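Side-chain contacts in MDM10 isoform 1 (Saccharomyces cerevisiae, PDB 7BTX), which forms part of the ERMES/MDM complex tethering endoplasmic reticulum to mitochondria and takes part in late assembly of the TOM complex: residues M156-K159 / T165-M168; Q21-D26 / L194-F199. All coordinates share one frame; numbering follows the deposited sequence.

In the fold
Both contacts reach the same sheet of the mitochondrial outer-membrane beta barrel, and their centres lie 13 Å apart, with nearest atoms about 6 Å apart. Interaction 1 is local: it pairs strands 152-162 and 165-174, the two arms of a beta hairpin. Interaction 2 spans far more sequence, bringing the loop that follows helix 5-16 against strand 194-199, so the hairpin falls between its two segments along the chain. Strand 179-189 separates the two places within the same sheet. Helix 5-16 over interaction 1 and its following loop in interaction 2 are consistent with an N-terminal region that runs along the inside of the barrel.

Interaction 1. Residues M156-K159 / T165-M168; sequences MIIK and TQFM
Ile158 holds CG1 anti to its own carbonyl carbon (chi1 -50°), and this sets CG2 facing both Gln166 and Met168 on the adjoining strand. Gln166 runs straight out beyond CG (chi2 -176°), and its flat amide passes across that methyl, with CD 3.7 Å from Ile158 CG2. Met168 lies alongside Ile158 and points the same way, its CG 3.8 Å from Ile158 CG2; the bend at its last torsion carries the methyl CE to 4.3 Å from Met156 SD. Beta-branched isoleucine suits a strand, and both its branches reach Met168. Met168, unbranched and flexible, packs on Leu9 and Tyr13 of helix 5-16, and Met156 on Leu141 and Tyr143 of strand 140-147. The helix covers this face, which probably looks into the barrel.

Between the backbones, Lys159 and Phe167 form an antiparallel hydrogen-bonded pair. Lys159 N donates to Phe167 O at 2.8 Å, with the N-H pointing almost straight at the oxygen (175°), and Phe167 N returns a bond of 2.7 Å to Lys159 O. On the face turned away from the helix, Lys159 CG lies at the edge of the Phe167 ring, near its plane. The lysine then bends twice and leads its NZ away to the hydroxyls of Ser140 and Tyr142, so its aliphatic part packs while its amine finds polar mates.

Glutamine suits its buried place because its CG lies by Lys159 O and its amide against the Ile158 methyl, while OE1 makes a weak hydrogen bond with Tyr13 OH. A leucine here would probably leave the Tyr13 hydroxyl without this weakly bound partner and the Ile158 methyl without the flat amide across it. The chemistry is thus divided: backbone bonds fix the strand register, and the helix-facing side combines apolar contact with a weak polar link to the helix.

Interaction 2. Residues Q21-D26 / L194-F199; sequences QNSYED and LQEWIF
Leu194 contributes the most surface here, and it spends it on Asn22 and Ser23, where the chain leaves a short 3-10 turn. Its CB sits 3.3 Å from Asn22 O. With CG anti to the backbone N (chi1 -155°), the isobutyl group reaches on over the loop: CD1 meets Asn22 CB at 3.7 Å, and the same methyl lies 4.1 Å from Ser23 N. The second methyl, CD2, is near Ser23 CB at 4.5 Å. A leucine suits this place because its two methyls can spread over neighbouring loop residues, touching backbone as well as side chain.

Asn22 presents its CB to the leucine while its amide leads away from the strand, so a polar residue can still offer an apolar patch. Ser23, small and buried, is consistent with a loop lying near the strand. Its OG stands 4.2 Å from Glu196 OE1, near but not bonded; that carboxylate instead forms a salt bridge with Arg209. The contact therefore rests on van der Waals packing, with the glutamate's charge answered from strand 209-211.

Tyr24, at the centre of an inverse gamma turn, sends its hydroxyl to Ser249 and Thr251 of strand 245-258. The loop, between helices 5-16 and 30-33, thus bears on strand 194-199, on strand 209-211 through Asn22 and Leu211, and on strands 230-240 and 245-258 through Tyr24.

Interaction 1. Residues M156-K159 / T165-M168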
ATOM      1  N   MET D 156     -14.173 -26.297 -10.306  1.00 36.30           N
ATOM      2  CA  MET D 156     -13.890 -27.405 -11.204  1.00 36.30           C
ATOM      3  C   MET D 156     -14.767 -28.600 -10.871  1.00 36.30           C
ATOM      4  O   MET D 156     -14.767 -29.078  -9.737  1.00 36.30           O
ATOM      5  CB  MET D 156     -12.420 -27.810 -11.130  1.00 36.30           C
ATOM      6  CG  MET D 156     -12.057 -28.922 -12.082  1.00 36.30           C
ATOM      7  SD  MET D 156     -10.302 -29.260 -12.148  1.00 36.30           S
ATOM      8  CE  MET D 156     -10.029 -29.870 -10.497  1.00 36.30           C
ATOM      9  N   ILE D 157     -15.516 -29.090 -11.849  1.00 35.30           N
ATOM     10  CA  ILE D 157     -16.316 -30.297 -11.708  1.00 35.30           C
ATOM     11  C   ILE D 157     -15.802 -31.300 -12.722  1.00 35.30           C
ATOM     12  O   ILE D 157     -15.663 -30.971 -13.900  1.00 35.30           O
ATOM     13  CB  ILE D 157     -17.813 -30.020 -11.930  1.00 35.30           C
ATOM     14  CG1 ILE D 157     -18.300 -28.904 -11.013  1.00 35.30           C
ATOM     15  CG2 ILE D 157     -18.629 -31.267 -11.705  1.00 35.30           C
ATOM     16  CD1 ILE D 157     -19.588 -28.296 -11.456  1.00 35.30           C
ATOM     17  N   ILE D 158     -15.504 -32.509 -12.270  1.00 38.63           N
ATOM     18  CA  ILE D 158     -15.098 -33.599 -13.144  1.00 38.63           C
ATOM     19  C   ILE D 158     -16.150 -34.683 -12.999  1.00 38.63           C
ATOM     20  O   ILE D 158     -16.550 -35.016 -11.880  1.00 38.63           O
ATOM     21  CB  ILE D 158     -13.709 -34.142 -12.797  1.00 38.63           C
ATOM     22  CG1 ILE D 158     -12.695 -33.017 -12.683  1.00 38.63           C
ATOM     23  CG2 ILE D 158     -13.244 -35.112 -13.845  1.00 38.63           C
ATOM     24  CD1 ILE D 158     -11.406 -33.469 -12.085  1.00 38.63           C
ATOM     25  N   LYS D 159     -16.618 -35.219 -14.118  1.00 43.51           N
ATOM     26  CA  LYS D 159     -17.565 -36.323 -14.135  1.00 43.51           C
ATOM     27  C   LYS D 159     -17.024 -37.385 -15.074  1.00 43.51           C
ATOM     28  O   LYS D 159     -16.869 -37.126 -16.269  1.00 43.51           O
ATOM     29  CB  LYS D 159     -18.943 -35.865 -14.615  1.00 43.51           C
ATOM     30  CG  LYS D 159     -19.550 -34.688 -13.880  1.00 43.51           C
ATOM     31  CD  LYS D 159     -19.970 -35.076 -12.490  1.00 43.51           C
ATOM     32  CE  LYS D 159     -21.181 -35.978 -12.521  1.00 43.51           C
ATOM     33  NZ  LYS D 159     -21.545 -36.409 -11.148  1.00 43.51           N
ATOM     34  N   THR D 165     -14.782 -42.090 -21.253  1.00 50.35           N
ATOM     35  CA  THR D 165     -15.429 -40.802 -21.471  1.00 50.35           C
ATOM     36  C   THR D 165     -15.388 -40.020 -20.166  1.00 50.35           C
ATOM     37  O   THR D 165     -15.608 -40.585 -19.094  1.00 50.35           O
ATOM     38  CB  THR D 165     -16.876 -40.996 -21.961  1.00 50.35           C
ATOM     39  OG1 THR D 165     -16.877 -41.588 -23.263  1.00 50.35           O
ATOM     40  CG2 THR D 165     -17.658 -39.716 -22.003  1.00 50.35           C
ATOM     41  N   GLN D 166     -15.080 -38.729 -20.260  1.00 45.00           N
ATOM     42  CA  GLN D 166     -15.056 -37.872 -19.088  1.00 45.00           C
ATOM     43  C   GLN D 166     -15.559 -36.494 -19.473  1.00 45.00           C
ATOM     44  O   GLN D 166     -15.399 -36.060 -20.613  1.00 45.00           O
ATOM     45  CB  GLN D 166     -13.649 -37.775 -18.509  1.00 45.00           C
ATOM     46  CG  GLN D 166     -13.612 -37.577 -17.029  1.00 45.00           C
ATOM     47  CD  GLN D 166     -12.215 -37.400 -16.524  1.00 45.00           C
ATOM     48  OE1 GLN D 166     -11.557 -36.419 -16.846  1.00 45.00           O
ATOM     49  NE2 GLN D 166     -11.746 -38.350 -15.732  1.00 45.00           N
ATOM     50  N   PHE D 167     -16.172 -35.812 -18.515  1.00 40.99           N
ATOM     51  CA  PHE D 167     -16.634 -34.445 -18.698  1.00 40.99           C
ATOM     52  C   PHE D 167     -15.975 -33.575 -17.644  1.00 40.99           C
ATOM     53  O   PHE D 167     -15.709 -34.035 -16.534  1.00 40.99           O
ATOM     54  CB  PHE D 167     -18.155 -34.349 -18.592  1.00 40.99           C
ATOM     55  CG  PHE D 167     -18.686 -32.954 -18.736  1.00 40.99           C
ATOM     56  CD1 PHE D 167     -18.657 -32.312 -19.960  1.00 40.99           C
ATOM     57  CD2 PHE D 167     -19.203 -32.280 -17.643  1.00 40.99           C
ATOM     58  CE1 PHE D 167     -19.136 -31.026 -20.095  1.00 40.99           C
ATOM     59  CE2 PHE D 167     -19.685 -30.993 -17.771  1.00 40.99           C
ATOM     60  CZ  PHE D 167     -19.651 -30.368 -18.999  1.00 40.99           C
ATOM     61  N   MET D 168     -15.703 -32.321 -17.990  1.00 41.62           N
ATOM     62  CA  MET D 168     -15.019 -31.423 -17.079  1.00 41.62           C
ATOM     63  C   MET D 168     -15.528 -30.008 -17.259  1.00 41.62           C
ATOM     64  O   MET D 168     -15.719 -29.555 -18.384  1.00 41.62           O
ATOM     65  CB  MET D 168     -13.516 -31.439 -17.310  1.00 41.62           C
ATOM     66  CG  MET D 168     -12.763 -32.481 -16.538  1.00 41.62           C
ATOM     67  SD  MET D 168     -11.011 -32.122 -16.609  1.00 41.62           S
ATOM     68  CE  MET D 168     -11.032 -30.371 -16.268  1.00 41.62           C
TER

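Interaction 2. Residues Q21-D26 / L194-F199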
ATOM      1  N   GLN D  21      -1.223 -39.555 -19.792  1.00 68.24           N
ATOM      2  CA  GLN D  21       0.005 -39.536 -20.580  1.00 68.24           C
ATOM      3  C   GLN D  21      -0.312 -39.434 -22.068  1.00 68.24           C
ATOM      4  O   GLN D  21       0.486 -38.913 -22.853  1.00 68.24           O
ATOM      5  CB  GLN D  21       0.868 -40.769 -20.280  1.00 68.24           C
ATOM      6  CG  GLN D  21       0.274 -42.119 -20.678  1.00 68.24           C
ATOM      7  CD  GLN D  21      -0.495 -42.772 -19.546  1.00 68.24           C
ATOM      8  OE1 GLN D  21      -0.819 -42.127 -18.551  1.00 68.24           O
ATOM      9  NE2 GLN D  21      -0.788 -44.058 -19.692  1.00 68.24           N
ATOM     10  N   ASN D  22      -1.486 -39.919 -22.470  1.00 64.94           N
ATOM     11  CA  ASN D  22      -1.960 -39.805 -23.840  1.00 64.94           C
ATOM     12  C   ASN D  22      -2.650 -38.480 -24.129  1.00 64.94           C
ATOM     13  O   ASN D  22      -3.256 -38.342 -25.193  1.00 64.94           O
ATOM     14  CB  ASN D  22      -2.907 -40.959 -24.166  1.00 64.94           C
ATOM     15  CG  ASN D  22      -2.175 -42.220 -24.541  1.00 64.94           C
ATOM     16  OD1 ASN D  22      -2.155 -43.188 -23.780  1.00 64.94           O
ATOM     17  ND2 ASN D  22      -1.580 -42.227 -25.727  1.00 64.94           N
ATOM     18  N   SER D  23      -2.584 -37.502 -23.232  1.00 62.68           N
ATOM     19  CA  SER D  23      -3.260 -36.234 -23.465  1.00 62.68           C
ATOM     20  C   SER D  23      -2.365 -35.312 -24.278  1.00 62.68           C
ATOM     21  O   SER D  23      -1.137 -35.386 -24.181  1.00 62.68           O
ATOM     22  CB  SER D  23      -3.631 -35.585 -22.137  1.00 62.68           C
ATOM     23  OG  SER D  23      -4.383 -34.403 -22.343  1.00 62.68           O
ATOM     24  N   TYR D  24      -2.974 -34.435 -25.075  1.00 60.01           N
ATOM     25  CA  TYR D  24      -2.214 -33.443 -25.825  1.00 60.01           C
ATOM     26  C   TYR D  24      -2.044 -32.172 -25.000  1.00 60.01           C
ATOM     27  O   TYR D  24      -2.323 -31.066 -25.468  1.00 60.01           O
ATOM     28  CB  TYR D  24      -2.907 -33.142 -27.159  1.00 60.01           C
ATOM     29  CG  TYR D  24      -2.031 -32.469 -28.189  1.00 60.01           C
ATOM     30  CD1 TYR D  24      -0.975 -33.144 -28.774  1.00 60.01           C
ATOM     31  CD2 TYR D  24      -2.269 -31.157 -28.582  1.00 60.01           C
ATOM     32  CE1 TYR D  24      -0.175 -32.530 -29.711  1.00 60.01           C
ATOM     33  CE2 TYR D  24      -1.471 -30.534 -29.512  1.00 60.01           C
ATOM     34  CZ  TYR D  24      -0.429 -31.224 -30.075  1.00 60.01           C
ATOM     35  OH  TYR D  24       0.365 -30.603 -31.007  1.00 60.01           O
ATOM     36  N   GLU D  25      -1.617 -32.318 -23.751  1.00 63.84           N
ATOM     37  CA  GLU D  25      -1.129 -31.188 -22.979  1.00 63.84           C
ATOM     38  C   GLU D  25       0.048 -31.680 -22.159  1.00 63.84           C
ATOM     39  O   GLU D  25       0.734 -30.897 -21.493  1.00 63.84           O
ATOM     40  CB  GLU D  25      -2.229 -30.605 -22.096  1.00 63.84           C
ATOM     41  CG  GLU D  25      -2.935 -31.629 -21.237  1.00 63.84           C
ATOM     42  CD  GLU D  25      -3.821 -30.999 -20.188  1.00 63.84           C
ATOM     43  OE1 GLU D  25      -3.840 -29.755 -20.092  1.00 63.84           O
ATOM     44  OE2 GLU D  25      -4.502 -31.749 -19.460  1.00 63.84           O
ATOM     45  N   ASP D  26       0.287 -32.988 -22.221  1.00 61.95           N
ATOM     46  CA  ASP D  26       1.414 -33.625 -21.561  1.00 61.95           C
ATOM     47  C   ASP D  26       2.325 -34.275 -22.585  1.00 61.95           C
ATOM     48  O   ASP D  26       3.071 -35.203 -22.260  1.00 61.95           O
ATOM     49  CB  ASP D  26       0.946 -34.664 -20.546  1.00 61.95           C
ATOM     50  CG  ASP D  26       0.213 -34.047 -19.376  1.00 61.95           C
ATOM     51  OD1 ASP D  26      -1.023 -34.203 -19.300  1.00 61.95           O
ATOM     52  OD2 ASP D  26       0.870 -33.415 -18.525  1.00 61.95           O
ATOM     53  N   LEU D 194      -6.827 -40.281 -27.510  1.00 55.70           N
ATOM     54  CA  LEU D 194      -7.402 -39.521 -26.409  1.00 55.70           C
ATOM     55  C   LEU D 194      -7.983 -38.229 -26.989  1.00 55.70           C
ATOM     56  O   LEU D 194      -7.495 -37.137 -26.729  1.00 55.70           O
ATOM     57  CB  LEU D 194      -6.402 -39.270 -25.281  1.00 55.70           C
ATOM     58  CG  LEU D 194      -6.996 -39.028 -23.876  1.00 55.70           C
ATOM     59  CD1 LEU D 194      -6.055 -39.555 -22.808  1.00 55.70           C
ATOM     60  CD2 LEU D 194      -7.347 -37.585 -23.555  1.00 55.70           C
ATOM     61  N   GLN D 195      -8.929 -38.369 -27.918  1.00 51.18           N
ATOM     62  CA  GLN D 195      -9.637 -37.218 -28.472  1.00 51.18           C
ATOM     63  C   GLN D 195     -10.311 -36.395 -27.383  1.00 51.18           C
ATOM     64  O   GLN D 195     -10.696 -36.915 -26.337  1.00 51.18           O
ATOM     65  CB  GLN D 195     -10.692 -37.676 -29.476  1.00 51.18           C
ATOM     66  CG  GLN D 195     -10.193 -38.629 -30.524  1.00 51.18           C
ATOM     67  CD  GLN D 195     -11.321 -39.319 -31.244  1.00 51.18           C
ATOM     68  OE1 GLN D 195     -12.460 -39.298 -30.791  1.00 51.18           O
ATOM     69  NE2 GLN D 195     -11.012 -39.932 -32.376  1.00 51.18           N
ATOM     70  N   GLU D 196     -10.459 -35.100 -27.639  1.00 47.02           N
ATOM     71  CA  GLU D 196     -10.948 -34.177 -26.628  1.00 47.02           C
ATOM     72  C   GLU D 196     -11.608 -32.996 -27.311  1.00 47.02           C
ATOM     73  O   GLU D 196     -11.067 -32.465 -28.276  1.00 47.02           O
ATOM     74  CB  GLU D 196      -9.807 -33.693 -25.740  1.00 47.02           C
ATOM     75  CG  GLU D 196     -10.243 -32.820 -24.598  1.00 47.02           C
ATOM     76  CD  GLU D 196      -9.136 -32.581 -23.608  1.00 47.02           C
ATOM     77  OE1 GLU D 196      -7.989 -32.979 -23.893  1.00 47.02           O
ATOM     78  OE2 GLU D 196      -9.412 -31.997 -22.542  1.00 47.02           O
ATOM     79  N   TRP D 197     -12.770 -32.579 -26.801  1.00 45.84           N
ATOM     80  CA  TRP D 197     -13.551 -31.483 -27.384  1.00 45.84           C
ATOM     81  C   TRP D 197     -13.669 -30.374 -26.349  1.00 45.84           C
ATOM     82  O   TRP D 197     -14.424 -30.484 -25.386  1.00 45.84           O
ATOM     83  CB  TRP D 197     -14.909 -31.964 -27.833  1.00 45.84           C
ATOM     84  CG  TRP D 197     -14.863 -32.809 -29.038  1.00 45.84           C
ATOM     85  CD1 TRP D 197     -15.020 -32.406 -30.326  1.00 45.84           C
ATOM     86  CD2 TRP D 197     -14.642 -34.218 -29.079  1.00 45.84           C
ATOM     87  NE1 TRP D 197     -14.911 -33.479 -31.170  1.00 45.84           N
ATOM     88  CE2 TRP D 197     -14.679 -34.604 -30.426  1.00 45.84           C
ATOM     89  CE3 TRP D 197     -14.416 -35.191 -28.104  1.00 45.84           C
ATOM     90  CZ2 TRP D 197     -14.498 -35.919 -30.824  1.00 45.84           C
ATOM     91  CZ3 TRP D 197     -14.237 -36.493 -28.502  1.00 45.84           C
ATOM     92  CH2 TRP D 197     -14.278 -36.847 -29.847  1.00 45.84           C
ATOM     93  N   ILE D 198     -12.929 -29.301 -26.555  1.00 47.41           N
ATOM     94  CA  ILE D 198     -12.894 -28.206 -25.596  1.00 47.41           C
ATOM     95  C   ILE D 198     -13.754 -27.064 -26.111  1.00 47.41           C
ATOM     96  O   ILE D 198     -13.593 -26.615 -27.249  1.00 47.41           O
ATOM     97  CB  ILE D 198     -11.450 -27.745 -25.357  1.00 47.41           C
ATOM     98  CG1 ILE D 198     -10.587 -28.912 -24.898  1.00 47.41           C
ATOM     99  CG2 ILE D 198     -11.409 -26.634 -24.336  1.00 47.41           C
ATOM    100  CD1 ILE D 198      -9.622 -29.408 -25.930  1.00 47.41           C
ATOM    101  N   PHE D 199     -14.672 -26.594 -25.281  1.00 49.78           N
ATOM    102  CA  PHE D 199     -15.402 -25.363 -25.533  1.00 49.78           C
ATOM    103  C   PHE D 199     -15.115 -24.414 -24.387  1.00 49.78           C
ATOM    104  O   PHE D 199     -15.083 -24.834 -23.230  1.00 49.78           O
ATOM    105  CB  PHE D 199     -16.905 -25.611 -25.654  1.00 49.78           C
ATOM    106  CG  PHE D 199     -17.717 -24.352 -25.751  1.00 49.78           C
ATOM    107  CD1 PHE D 199     -17.713 -23.604 -26.914  1.00 49.78           C
ATOM    108  CD2 PHE D 199     -18.482 -23.918 -24.684  1.00 49.78           C
ATOM    109  CE1 PHE D 199     -18.454 -22.445 -27.009  1.00 49.78           C
ATOM    110  CE2 PHE D 199     -19.228 -22.760 -24.775  1.00 49.78           C
ATOM    111  CZ  PHE D 199     -19.214 -22.025 -25.939  1.00 49.78           C
TER